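Local atomic coordinates of dihydroorotase (Saccharomyces cerevisiae S288C, PDB entry 6L0J), a protein that catalyses the reversible, zinc-dependent interconversion of N-carbamoyl-L-aspartate and dihydroorotate, the third step of de novo pyrimidine biosynthesis. Residues L216-W221 with A233-D238. Sequence-based numbering, arbitrary orientation.
Sequences LTIDDW and AKLPND
Trp-221 reaches across to Ala-233 with the edge of its indole: NE1 donates to Ala-233 O at 2.8 Å, an almost straight bond (172°) that lies in the ring plane. The ring gets there because CG sits between the backbone N and the carbonyl carbon, chi1 61°. The Ala-233 methyl fills the tight end, with its CB 3.7 Å from Leu-216 CB and 3.9 Å from Trp-221 CD1. A second bond, more bent, runs from Ile-218 N to Lys-234 O at 2.9 Å. It leaves the first turn of the short helix 218-221, the indole bond its last residue; Thr-217 and Asp-220 close the start as a capping box: Thr-217 N gives to Asp-220 OD2, while Thr-217 OG1 takes only a weak bond from Asp-219 N. An alanine in place of Trp-221 has no N-H to give, which would probably leave Ala-233 O without this donor and open a gap beside the Ala-233 methyl. Toward helix 236-246 the fit loosens: the side chains of Ile-218 and Leu-235 lie side by side, CG2 of Ile-218 4.2 Å from CD2 of Leu-235, and Thr-217 CG2 merely brushes Pro-236 CA. The second subunit covers both parts, its own Trp-221 meeting the indole, its His-152 and Pro-150 packing on Leu-235 and Pro-236.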
loop_
_atom_site.group_PDB
_atom_site.type_symbol
_atom_site.label_atom_id
_atom_site.label_comp_id
_atom_site.label_asym_id
_atom_site.label_seq_id
_atom_site.Cartn_x
_atom_site.Cartn_y
_atom_site.Cartn_z
ATOM N N LEU A 216 -0.488 -11.587 6.672
ATOM C CA LEU A 216 -0.750 -10.230 6.217
ATOM C C LEU A 216 -1.656 -10.199 5.004
ATOM O O LEU A 216 -1.611 -11.081 4.155
ATOM C CB LEU A 216 0.551 -9.503 5.867
ATOM C CG LEU A 216 1.556 -9.364 7.004
ATOM C CD1 LEU A 216 2.879 -8.837 6.463
ATOM C CD2 LEU A 216 1.010 -8.444 8.074
ATOM N N THR A 217 -2.454 -9.135 4.911
ATOM C CA THR A 217 -3.097 -8.720 3.676
ATOM C C THR A 217 -2.778 -7.246 3.440
ATOM O O THR A 217 -2.128 -6.588 4.268
ATOM C CB THR A 217 -4.613 -8.936 3.727
ATOM O OG1 THR A 217 -5.194 -7.943 4.588
ATOM C CG2 THR A 217 -4.944 -10.332 4.256
ATOM N N ILE A 218 -3.272 -6.720 2.317
ATOM C CA ILE A 218 -2.979 -5.336 1.937
ATOM C C ILE A 218 -3.419 -4.367 3.023
ATOM O O ILE A 218 -2.792 -3.318 3.220
ATOM C CB ILE A 218 -3.625 -4.989 0.579
ATOM C CG1 ILE A 218 -3.373 -3.524 0.219
ATOM C CG2 ILE A 218 -5.130 -5.265 0.605
ATOM C CD1 ILE A 218 -3.467 -3.220 -1.283
ATOM N N ASP A 219 -4.479 -4.704 3.763
ATOM C CA ASP A 219 -4.940 -3.823 4.833
ATOM C C ASP A 219 -3.915 -3.666 5.947
ATOM O O ASP A 219 -3.942 -2.662 6.663
ATOM C CB ASP A 219 -6.254 -4.341 5.420
ATOM C CG ASP A 219 -7.468 -3.888 4.625
ATOM O OD1 ASP A 219 -8.553 -3.782 5.227
ATOM O OD2 ASP A 219 -7.340 -3.650 3.404
ATOM N N ASP A 220 -3.020 -4.627 6.116
ATOM C CA ASP A 220 -2.060 -4.568 7.208
ATOM C C ASP A 220 -0.856 -3.689 6.905
ATOM O O ASP A 220 -0.172 -3.263 7.844
ATOM C CB ASP A 220 -1.586 -5.974 7.561
ATOM C CG ASP A 220 -2.726 -6.866 7.990
ATOM O OD1 ASP A 220 -3.545 -6.407 8.809
ATOM O OD2 ASP A 220 -2.826 -8.010 7.492
ATOM N N TRP A 221 -0.567 -3.414 5.628
ATOM C CA TRP A 221 0.576 -2.578 5.295
ATOM C C TRP A 221 0.195 -1.256 4.662
ATOM O O TRP A 221 1.068 -0.398 4.504
ATOM C CB TRP A 221 1.569 -3.311 4.368
ATOM C CG TRP A 221 1.067 -3.763 3.003
ATOM C CD1 TRP A 221 0.609 -5.003 2.674
ATOM C CD2 TRP A 221 1.050 -3.002 1.790
ATOM N NE1 TRP A 221 0.264 -5.047 1.349
ATOM C CE2 TRP A 221 0.544 -3.838 0.778
ATOM C CE3 TRP A 221 1.390 -1.687 1.467
ATOM C CZ2 TRP A 221 0.369 -3.403 -0.528
ATOM C CZ3 TRP A 221 1.215 -1.263 0.169
ATOM C CH2 TRP A 221 0.718 -2.117 -0.810
ATOM N N ALA A 233 1.982 -8.196 0.325
ATOM C CA ALA A 233 0.840 -8.997 0.739
ATOM C C ALA A 233 -0.410 -8.511 0.013
ATOM O O ALA A 233 -0.639 -7.303 -0.133
ATOM C CB ALA A 233 0.639 -8.911 2.261
ATOM N N LYS A 234 -1.230 -9.454 -0.435
ATOM C CA LYS A 234 -2.292 -9.098 -1.371
ATOM C C LYS A 234 -3.663 -9.258 -0.715
ATOM O O LYS A 234 -3.853 -8.798 0.414
ATOM C CB LYS A 234 -2.119 -9.915 -2.655
ATOM C CG LYS A 234 -0.800 -9.495 -3.357
ATOM C CD LYS A 234 -0.373 -10.437 -4.460
ATOM C CE LYS A 234 0.703 -9.774 -5.291
ATOM N NZ LYS A 234 2.048 -9.754 -4.606
ATOM N N LEU A 235 -4.615 -9.921 -1.388
ATOM C CA LEU A 235 -6.005 -9.898 -0.947
ATOM C C LEU A 235 -6.296 -11.040 0.014
ATOM O O LEU A 235 -5.534 -12.005 0.100
ATOM C CB LEU A 235 -6.936 -9.975 -2.159
ATOM C CG LEU A 235 -6.748 -8.872 -3.205
ATOM C CD1 LEU A 235 -7.850 -8.890 -4.256
ATOM C CD2 LEU A 235 -6.694 -7.521 -2.523
ATOM N N PRO A 236 -7.385 -10.942 0.797
ATOM C CA PRO A 236 -7.787 -12.091 1.636
ATOM C C PRO A 236 -7.794 -13.411 0.894
ATOM O O PRO A 236 -7.390 -14.436 1.458
ATOM C CB PRO A 236 -9.198 -11.709 2.096
ATOM C CG PRO A 236 -9.146 -10.199 2.160
ATOM C CD PRO A 236 -8.245 -9.763 1.026
ATOM N N ASN A 237 -8.236 -13.417 -0.360
ATOM C CA ASN A 237 -8.284 -14.682 -1.087
ATOM C C ASN A 237 -6.889 -15.226 -1.347
ATOM O O ASN A 237 -6.697 -16.444 -1.321
ATOM C CB ASN A 237 -9.045 -14.524 -2.412
ATOM C CG ASN A 237 -9.078 -15.808 -3.215
ATOM O OD1 ASN A 237 -9.855 -16.715 -2.918
ATOM N ND2 ASN A 237 -8.210 -15.907 -4.221
ATOM N N ASP A 238 -5.904 -14.351 -1.589
ATOM C CA ASP A 238 -4.529 -14.818 -1.790
ATOM C C ASP A 238 -3.963 -15.413 -0.506
ATOM O O ASP A 238 -3.439 -16.535 -0.504
ATOM C CB ASP A 238 -3.641 -13.674 -2.281
ATOM C CG ASP A 238 -4.085 -13.122 -3.634
ATOM O OD1 ASP A 238 -3.962 -13.854 -4.641
ATOM O OD2 ASP A 238 -4.562 -11.967 -3.690
#